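Local atomic coordinates of Hydrogenase/urease maturation factor HypB (Helicobacter pylori, PDB entry 4LPS), a protein that helps insert nickel into [NiFe] hydrogenase as a weakly active GTPase that binds nickel or zinc, and is also required for urease maturation. Residues L46-M52 with D130-N136; S54-K59 with L156-E161; F173-V179 with L204-P209. All coordinates share one frame; numbering follows the deposited sequence.

All three contacts belong to the same seven-stranded parallel sheet of the nucleotide-binding domain, with centres about 16 to 18 Å apart. Contact 1 pairs strands 131-135 and 47-52; strand 152-158, next in the sheet, carries one side of contact 2, and strands 178-182 and 210-212 follow, entered through the segments of contact 3. Contacts 1 and 2 interleave along the chain, whereas contact 3 comes after both. Met-52 leads from contact 1 into the P-loop of contact 2, and its CE atom also packs on Cys-175 of contact 3. Nucleotide and magnesium thus sit by contacts 1 and 2, while contact 3 joins the beginnings of two strands at the edge away from strand 97-101.

Contact 1. Residues L46-M52 with D130-N136; sequences LYVLNFM and DFLIIEN. With MG (magnesium ion), chain C.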
# COMPACT_ATOMS: atom_id res chain seq x y z
N LEU A 46 13.99 -7.74 -0.77
CA LEU A 46 12.87 -6.96 -0.27
C LEU A 46 11.52 -7.52 -0.72
O LEU A 46 11.34 -7.86 -1.89
CB LEU A 46 12.99 -5.50 -0.73
CG LEU A 46 14.28 -4.77 -0.39
CD1 LEU A 46 14.39 -3.49 -1.19
CD2 LEU A 46 14.33 -4.46 1.10
N TYR A 47 10.58 -7.60 0.22
CA TYR A 47 9.19 -7.87 -0.12
C TYR A 47 8.48 -6.53 -0.24
O TYR A 47 8.36 -5.79 0.73
CB TYR A 47 8.52 -8.76 0.94
CG TYR A 47 7.26 -9.43 0.44
CD1 TYR A 47 7.32 -10.53 -0.40
CD2 TYR A 47 6.00 -8.97 0.82
CE1 TYR A 47 6.18 -11.15 -0.86
CE2 TYR A 47 4.85 -9.59 0.37
CZ TYR A 47 4.94 -10.68 -0.47
OH TYR A 47 3.80 -11.29 -0.92
N VAL A 48 8.02 -6.22 -1.45
CA VAL A 48 7.55 -4.88 -1.75
C VAL A 48 6.02 -4.78 -1.79
O VAL A 48 5.35 -5.57 -2.45
CB VAL A 48 8.12 -4.38 -3.09
CG1 VAL A 48 7.65 -2.98 -3.39
CG2 VAL A 48 9.64 -4.43 -3.04
N LEU A 49 5.49 -3.81 -1.05
CA LEU A 49 4.05 -3.58 -0.97
C LEU A 49 3.69 -2.22 -1.56
O LEU A 49 4.40 -1.23 -1.35
CB LEU A 49 3.56 -3.67 0.48
CG LEU A 49 3.99 -4.90 1.29
CD1 LEU A 49 3.55 -4.78 2.74
CD2 LEU A 49 3.41 -6.16 0.67
N ASN A 50 2.61 -2.20 -2.33
CA ASN A 50 2.11 -0.96 -2.92
C ASN A 50 0.71 -0.65 -2.39
O ASN A 50 -0.26 -1.33 -2.74
CB ASN A 50 2.10 -1.08 -4.45
CG ASN A 50 1.42 0.09 -5.13
OD1 ASN A 50 1.52 1.23 -4.67
ND2 ASN A 50 0.74 -0.19 -6.23
N PHE A 51 0.61 0.37 -1.55
CA PHE A 51 -0.66 0.75 -0.94
C PHE A 51 -1.36 1.86 -1.71
O PHE A 51 -0.79 2.93 -1.92
CB PHE A 51 -0.46 1.16 0.52
CG PHE A 51 -0.22 0.00 1.44
CD1 PHE A 51 -1.29 -0.73 1.95
CD2 PHE A 51 1.07 -0.35 1.80
CE1 PHE A 51 -1.07 -1.80 2.80
CE2 PHE A 51 1.29 -1.42 2.66
CZ PHE A 51 0.23 -2.15 3.16
N MET A 52 -2.59 1.60 -2.13
CA MET A 52 -3.37 2.55 -2.89
C MET A 52 -4.71 2.83 -2.21
O MET A 52 -5.29 1.93 -1.60
CB MET A 52 -3.58 2.03 -4.31
CG MET A 52 -2.31 2.02 -5.14
SD MET A 52 -2.51 1.13 -6.69
CE MET A 52 -2.86 -0.51 -6.08
N ASP A 130 12.99 -5.93 5.70
CA ASP A 130 12.38 -7.09 5.05
C ASP A 130 11.33 -6.63 4.05
O ASP A 130 11.01 -7.33 3.09
CB ASP A 130 11.75 -8.02 6.08
CG ASP A 130 12.77 -8.70 6.96
OD1 ASP A 130 13.87 -9.00 6.46
OD2 ASP A 130 12.48 -8.92 8.16
N PHE A 131 10.81 -5.43 4.28
CA PHE A 131 9.76 -4.88 3.44
C PHE A 131 10.13 -3.50 2.93
O PHE A 131 10.70 -2.69 3.66
CB PHE A 131 8.43 -4.80 4.21
CG PHE A 131 7.90 -6.12 4.67
CD1 PHE A 131 8.35 -6.71 5.84
CD2 PHE A 131 6.92 -6.78 3.93
CE1 PHE A 131 7.85 -7.93 6.26
CE2 PHE A 131 6.41 -8.00 4.35
CZ PHE A 131 6.87 -8.57 5.52
N LEU A 132 9.82 -3.24 1.66
CA LEU A 132 9.85 -1.89 1.14
C LEU A 132 8.42 -1.52 0.81
O LEU A 132 7.76 -2.18 0.01
CB LEU A 132 10.75 -1.76 -0.09
CG LEU A 132 10.64 -0.44 -0.86
CD1 LEU A 132 11.28 0.70 -0.08
CD2 LEU A 132 11.27 -0.56 -2.23
N ILE A 133 7.93 -0.46 1.45
CA ILE A 133 6.53 -0.10 1.32
C ILE A 133 6.35 1.17 0.51
O ILE A 133 6.93 2.22 0.83
CB ILE A 133 5.87 0.06 2.71
CG1 ILE A 133 5.89 -1.28 3.45
CG2 ILE A 133 4.45 0.59 2.58
CD1 ILE A 133 5.14 -1.28 4.79
N ILE A 134 5.57 1.06 -0.56
CA ILE A 134 5.23 2.20 -1.39
C ILE A 134 3.85 2.73 -1.01
O ILE A 134 2.85 2.01 -1.14
CB ILE A 134 5.25 1.82 -2.89
CG1 ILE A 134 6.64 1.32 -3.30
CG2 ILE A 134 4.83 2.99 -3.76
CD1 ILE A 134 6.69 0.66 -4.66
N GLU A 135 3.80 3.96 -0.52
CA GLU A 135 2.51 4.62 -0.32
C GLU A 135 2.22 5.50 -1.53
O GLU A 135 2.85 6.54 -1.72
CB GLU A 135 2.47 5.43 0.97
CG GLU A 135 1.06 5.97 1.26
CD GLU A 135 0.99 6.90 2.46
OE1 GLU A 135 0.31 7.95 2.36
OE2 GLU A 135 1.60 6.59 3.50
N ASN A 136 1.28 5.05 -2.35
CA ASN A 136 0.98 5.73 -3.60
C ASN A 136 0.23 7.05 -3.39
O ASN A 136 -0.29 7.32 -2.31
CB ASN A 136 0.16 4.81 -4.51
CG ASN A 136 0.61 4.89 -5.95
OD1 ASN A 136 0.74 5.97 -6.52
ND2 ASN A 136 0.86 3.73 -6.56
MG MG C . -0.65 9.86 3.51
O HOH W 1 -1.55 11.56 4.72
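Tyr-47 and Phe-131 begin a run of parallel pairing that ends where Phe-51 O receives the backbone N of Asn-136. The strand axes diverge by only 17°, and the bonds pass to and fro between them, the shortest being Ile-134 N to Leu-49 O at 2.7 Å. The Ile-134 side chain lies on the face it shares with Val-48 and Asn-50. Its CB rests 3.5 Å from Leu-49 O; CG2 reaches Asn-50 OD1 at 3.9 Å, while CG1, set beside its own backbone N (chi1 -60°), carries CD1 back along the sheet to Val-48 CG1 at 4.0 Å. Helix 110-122 covers this face, with Ile-113 against Ile-134. On the other face Ile-133 CG2 meets the edge of the Phe-51 ring, 3.6 Å from CD2, and helix 59-66 packs over both residues. The side chains of Tyr-47 and Phe-131 run side by side, their ring planes turned steeply against each other, touching through Tyr-47 CD2 and Phe-131 CE2; the tyrosine hydroxyl bonds to Tyr-236 O. Two amides close the C-terminal end. Asn-136 ND2 donates to Asn-50 OD1 over 3.2 Å, the donor slightly tilted from the carbonyl plane. The remaining ends of the pair are also held: Asn-50 ND2 by Asn-153 of the next strand, and Asn-136 OD1 by the backbone N of Leu-108, directly after the inferred nickel ligand His-107. The extended side chain of Glu-135 brings OE1 to 2.4 Å from the magnesium ion, which Thr-60 and Asp-86 also bind. A central strand running into the P-loop, beside a parallel strand that ends in an acidic magnesium ligand, is the core arrangement of P-loop GTPases, here of the SIMIBI class.

Contact 2. Residues S54-K59 with L156-E161; sequences SPGSGK and LLSVPE. With GDP (guanosine-5'-diphosphate), chain D; PO4 (phosphate ion), chain E.
Ser-57 and Ser-158 bring their CA atoms to 5.0 Å where the type II turn of residues 54-57 folds against the end of strand 152-158, whose chain continues into a 3-10 turn at 159-161. That turn, closed by Glu-161 N bonding to Ser-158 O, sends the extended side chain of Glu-161 back between the two segments. Its carboxylate is held at both oxygens. Ser-54 OG donates to Glu-161 OE1 over 2.9 Å, coming from above the carboxylate plane. Glu-161 OE2 takes two bonds from Ser-158: the backbone N, at 3.0 Å from OE2, arrives from above the plane, and the hydroxyl OG, at 2.9 Å, on the anti side. With chi1 at 85°, Ser-158 OG lies between its own backbone N and carbonyl carbon, which brings it to the oxygen that the N-H already meets. Ser-57 OG also comes up to OE2, but the modelled separation is too short to be relied on. A water bridges Ser-54 N, Leu-156 O and Glu-161 OE1. Deeper in, Leu-156 CD2 lies 3.9 Å from Lys-59 N, and packs under the glycine backbone at the start of helix 59-66. Positive phi at Gly-56 and Gly-58 turns the loop round the GDP beta-phosphate. Lys-59 N donates to GDP O3B over 3.0 Å, and the bent lysine chain curls back so that NZ reaches the same O3B at 2.7 Å and also a phosphate ion, probably from the crystallisation liquor. The chemistry divides in two: backbone N-H groups and a lysine meet the phosphates on one side of the P-loop, while on the other a glutamate tied to serines probably helps to fix the loop's shape.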
# COMPACT_ATOMS: atom_id res chain seq x y z
N SER A 54 -8.00 6.32 -1.79
CA SER A 54 -8.35 7.73 -1.92
C SER A 54 -7.47 8.54 -0.98
O SER A 54 -6.89 7.99 -0.04
CB SER A 54 -9.83 7.96 -1.58
OG SER A 54 -10.68 7.13 -2.35
N PRO A 55 -7.34 9.85 -1.24
CA PRO A 55 -6.71 10.69 -0.22
C PRO A 55 -7.41 10.56 1.13
O PRO A 55 -8.64 10.62 1.18
CB PRO A 55 -6.86 12.11 -0.78
CG PRO A 55 -7.01 11.92 -2.26
CD PRO A 55 -7.76 10.63 -2.42
N GLY A 56 -6.64 10.37 2.20
CA GLY A 56 -7.20 10.35 3.54
C GLY A 56 -7.83 9.06 4.04
O GLY A 56 -8.49 9.05 5.08
N SER A 57 -7.64 7.96 3.31
CA SER A 57 -8.19 6.68 3.74
C SER A 57 -7.48 6.10 4.97
O SER A 57 -8.00 5.18 5.60
CB SER A 57 -8.15 5.67 2.59
OG SER A 57 -9.01 6.06 1.54
N GLY A 58 -6.31 6.63 5.31
CA GLY A 58 -5.59 6.17 6.48
C GLY A 58 -4.27 5.44 6.25
O GLY A 58 -3.81 4.71 7.12
N LYS A 59 -3.67 5.63 5.07
CA LYS A 59 -2.41 4.97 4.73
C LYS A 59 -1.24 5.31 5.66
O LYS A 59 -0.59 4.42 6.20
CB LYS A 59 -2.01 5.30 3.28
CG LYS A 59 -3.01 4.82 2.24
CD LYS A 59 -2.48 5.04 0.83
CE LYS A 59 -2.36 6.52 0.48
NZ LYS A 59 -3.60 7.28 0.79
N LEU A 156 -6.91 0.37 0.30
CA LEU A 156 -7.72 0.76 1.44
C LEU A 156 -9.02 1.41 0.99
O LEU A 156 -9.03 2.25 0.09
CB LEU A 156 -6.97 1.73 2.37
CG LEU A 156 -5.87 1.20 3.29
CD1 LEU A 156 -4.60 0.82 2.54
CD2 LEU A 156 -5.56 2.24 4.36
N LEU A 157 -10.12 0.97 1.59
CA LEU A 157 -11.39 1.67 1.45
C LEU A 157 -11.84 2.07 2.84
O LEU A 157 -12.13 1.21 3.68
CB LEU A 157 -12.44 0.78 0.78
CG LEU A 157 -13.87 1.32 0.77
CD1 LEU A 157 -13.93 2.67 0.07
CD2 LEU A 157 -14.84 0.34 0.12
N SER A 158 -11.90 3.37 3.10
CA SER A 158 -12.25 3.84 4.43
C SER A 158 -13.76 3.92 4.57
O SER A 158 -14.46 4.20 3.59
CB SER A 158 -11.60 5.20 4.74
OG SER A 158 -12.38 6.27 4.24
N VAL A 159 -14.25 3.62 5.77
CA VAL A 159 -15.68 3.61 6.05
C VAL A 159 -16.38 4.92 5.64
O VAL A 159 -17.44 4.87 5.01
CB VAL A 159 -15.95 3.32 7.55
CG1 VAL A 159 -17.35 3.73 7.95
CG2 VAL A 159 -15.74 1.84 7.84
N PRO A 160 -15.80 6.09 5.98
CA PRO A 160 -16.49 7.33 5.58
C PRO A 160 -16.65 7.54 4.07
O PRO A 160 -17.49 8.35 3.69
CB PRO A 160 -15.60 8.43 6.18
CG PRO A 160 -14.89 7.77 7.31
CD PRO A 160 -14.62 6.38 6.83
N GLU A 161 -15.87 6.84 3.24
CA GLU A 161 -15.98 7.01 1.79
C GLU A 161 -17.28 6.43 1.23
O GLU A 161 -17.76 6.88 0.19
CB GLU A 161 -14.79 6.35 1.08
CG GLU A 161 -13.44 6.98 1.37
CD GLU A 161 -12.28 6.16 0.83
OE1 GLU A 161 -12.33 5.76 -0.35
OE2 GLU A 161 -11.32 5.92 1.59
PB GDP D . -3.79 9.04 4.25
O1B GDP D . -3.96 10.42 3.68
O2B GDP D . -2.33 8.73 4.46
O3B GDP D . -4.36 8.01 3.31
O3A GDP D . -4.58 8.93 5.64
PA GDP D . -4.10 9.66 7.00
O1A GDP D . -3.16 8.76 7.76
O2A GDP D . -3.46 11.00 6.73
O5' GDP D . -5.47 9.80 7.81
C5' GDP D . -6.38 10.86 7.52
C4' GDP D . -7.25 11.09 8.75
O4' GDP D . -7.90 9.87 9.11
C3' GDP D . -6.41 11.50 9.94
O3' GDP D . -7.13 12.51 10.65
C2' GDP D . -6.33 10.27 10.81
O2' GDP D . -6.28 10.62 12.19
C1' GDP D . -7.63 9.56 10.48
N9 GDP D . -7.56 8.09 10.65
C8 GDP D . -6.63 7.25 10.16
N7 GDP D . -6.93 5.97 10.51
C5 GDP D . -8.08 5.99 11.21
C6 GDP D . -8.96 5.00 11.87
O6 GDP D . -8.69 3.78 11.86
N1 GDP D . -10.06 5.45 12.49
C2 GDP D . -10.38 6.76 12.52
N2 GDP D . -11.51 7.15 13.17
N3 GDP D . -9.62 7.72 11.94
C4 GDP D . -8.49 7.39 11.29
P PO4 E . -2.58 10.80 0.61
O1 PO4 E . -1.59 10.54 -0.50
O2 PO4 E . -1.86 10.70 1.94
O3 PO4 E . -3.16 12.18 0.46
O4 PO4 E . -3.68 9.77 0.55
O HOH W 2 -10.16 4.56 -0.94
O HOH W 3 -10.71 9.21 2.18

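Contact 3. Residues F173-V179 with L204-P209; sequences FMCADAV and LKPEAP
Lys-205 NZ is gripped by two backbone carbonyls, Met-174 O and Ala-176 O, each 2.9 Å from the nitrogen. The contact ties together the entries to the two parallel strands of a beta-alpha-beta unit, strand 178-182, helix 194-204 and strand 210-212; the last turn of the helix and the loop after it here pack against the entry to the first strand. Lysine CG stands opposite its backbone N (chi1 -171°), and bends farther along carry the chain beneath the loop 175-177, with CD already 3.1 Å from Met-174 O. The ammonium group approaches both oxygens from above their carbonyl planes, 60° out of the plane at Ala-176, and sits over the two C=O groups, not in line with either. Asp-177 is nearby, but OD1 and NZ are too far apart for a salt bridge; the carboxylate is held by Tyr-236 OH and by the backbone N of Asn-153. Before the lysine, Leu-204 turns toward the end of helix 170-174, where the Met-174 side chain crosses it at about a right angle, CG on CG at 3.8 Å. Leu-204 CD2 also touches CB of Phe-173, a residue whose ring packs on Val-155 and Leu-157. Past the type I turn of residues 205-208, Ala-208 CB faces the carbonyl of Ala-176. Pro-209 lays its ring along Asp-177 and Ala-178, with CG 4.0 Å from Ala-178 CB. The two strands then join through a nearly straight bond, Val-179 N to Pro-209 O, of 2.9 Å and 174° at the hydrogen.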
# COMPACT_ATOMS: atom_id res chain seq x y z
N PHE A 173 -9.93 -1.98 -7.55
CA PHE A 173 -10.16 -3.10 -6.64
C PHE A 173 -9.85 -4.46 -7.28
O PHE A 173 -9.59 -5.43 -6.57
CB PHE A 173 -11.60 -3.06 -6.13
CG PHE A 173 -11.84 -1.99 -5.10
CD1 PHE A 173 -11.50 -2.21 -3.77
CD2 PHE A 173 -12.36 -0.75 -5.46
CE1 PHE A 173 -11.71 -1.22 -2.81
CE2 PHE A 173 -12.57 0.23 -4.51
CZ PHE A 173 -12.24 0.00 -3.19
N MET A 174 -9.88 -4.54 -8.61
CA MET A 174 -9.48 -5.76 -9.30
C MET A 174 -7.96 -5.99 -9.30
O MET A 174 -7.50 -7.09 -9.59
CB MET A 174 -10.01 -5.77 -10.74
CG MET A 174 -11.45 -6.27 -10.86
SD MET A 174 -12.07 -6.30 -12.56
CE MET A 174 -12.08 -4.56 -12.97
N CYS A 175 -7.18 -4.96 -8.98
CA CYS A 175 -5.73 -5.14 -8.91
C CYS A 175 -5.27 -5.45 -7.49
O CYS A 175 -4.08 -5.69 -7.25
CB CYS A 175 -5.00 -3.91 -9.45
SG CYS A 175 -4.77 -2.56 -8.28
N ALA A 176 -6.21 -5.45 -6.54
CA ALA A 176 -5.89 -5.70 -5.14
C ALA A 176 -5.61 -7.18 -4.86
O ALA A 176 -6.38 -8.05 -5.26
CB ALA A 176 -7.02 -5.21 -4.25
N ASP A 177 -4.50 -7.44 -4.18
CA ASP A 177 -4.23 -8.75 -3.61
C ASP A 177 -4.86 -8.84 -2.23
O ASP A 177 -4.97 -9.91 -1.64
CB ASP A 177 -2.73 -9.01 -3.52
CG ASP A 177 -2.05 -8.94 -4.87
OD1 ASP A 177 -2.22 -9.88 -5.66
OD2 ASP A 177 -1.36 -7.93 -5.14
N ALA A 178 -5.28 -7.68 -1.72
CA ALA A 178 -5.98 -7.59 -0.45
C ALA A 178 -6.68 -6.24 -0.35
O ALA A 178 -6.19 -5.24 -0.87
CB ALA A 178 -5.02 -7.77 0.72
N VAL A 179 -7.83 -6.23 0.31
CA VAL A 179 -8.55 -4.99 0.54
C VAL A 179 -8.66 -4.75 2.03
O VAL A 179 -9.00 -5.66 2.80
CB VAL A 179 -9.97 -5.01 -0.10
CG1 VAL A 179 -10.69 -3.69 0.15
CG2 VAL A 179 -9.87 -5.28 -1.59
N LEU A 204 -16.03 -9.08 -8.15
CA LEU A 204 -14.85 -8.56 -8.83
C LEU A 204 -13.65 -9.49 -8.70
O LEU A 204 -13.04 -9.88 -9.70
CB LEU A 204 -14.49 -7.18 -8.28
CG LEU A 204 -14.80 -5.96 -9.15
CD1 LEU A 204 -16.22 -6.04 -9.68
CD2 LEU A 204 -14.60 -4.68 -8.35
N LYS A 205 -13.31 -9.83 -7.46
CA LYS A 205 -12.08 -10.56 -7.18
C LYS A 205 -12.24 -11.35 -5.88
O LYS A 205 -11.75 -10.93 -4.83
CB LYS A 205 -10.90 -9.59 -7.09
CG LYS A 205 -9.53 -10.25 -7.00
CD LYS A 205 -8.53 -9.50 -7.87
CE LYS A 205 -7.14 -10.11 -7.80
NZ LYS A 205 -6.09 -9.06 -7.93
N PRO A 206 -12.93 -12.50 -5.96
CA PRO A 206 -13.29 -13.30 -4.78
C PRO A 206 -12.09 -13.89 -4.04
O PRO A 206 -12.24 -14.23 -2.87
CB PRO A 206 -14.16 -14.41 -5.37
CG PRO A 206 -13.76 -14.49 -6.81
CD PRO A 206 -13.50 -13.07 -7.19
N GLU A 207 -10.94 -14.00 -4.70
CA GLU A 207 -9.76 -14.58 -4.05
C GLU A 207 -9.09 -13.59 -3.10
O GLU A 207 -8.29 -13.99 -2.25
CB GLU A 207 -8.75 -15.06 -5.10
CG GLU A 207 -8.10 -13.95 -5.92
CD GLU A 207 -8.77 -13.74 -7.26
OE1 GLU A 207 -10.01 -13.72 -7.31
OE2 GLU A 207 -8.04 -13.59 -8.27
N ALA A 208 -9.40 -12.31 -3.24
CA ALA A 208 -8.76 -11.28 -2.44
C ALA A 208 -9.37 -11.22 -1.04
O ALA A 208 -10.59 -11.08 -0.89
CB ALA A 208 -8.87 -9.92 -3.12
N PRO A 209 -8.52 -11.32 -0.00
CA PRO A 209 -8.98 -11.23 1.39
C PRO A 209 -9.38 -9.81 1.76
O PRO A 209 -8.86 -8.85 1.19
CB PRO A 209 -7.76 -11.69 2.19
CG PRO A 209 -6.60 -11.35 1.31
CD PRO A 209 -7.08 -11.60 -0.09
O HOH W 4 -3.85 -9.93 -7.88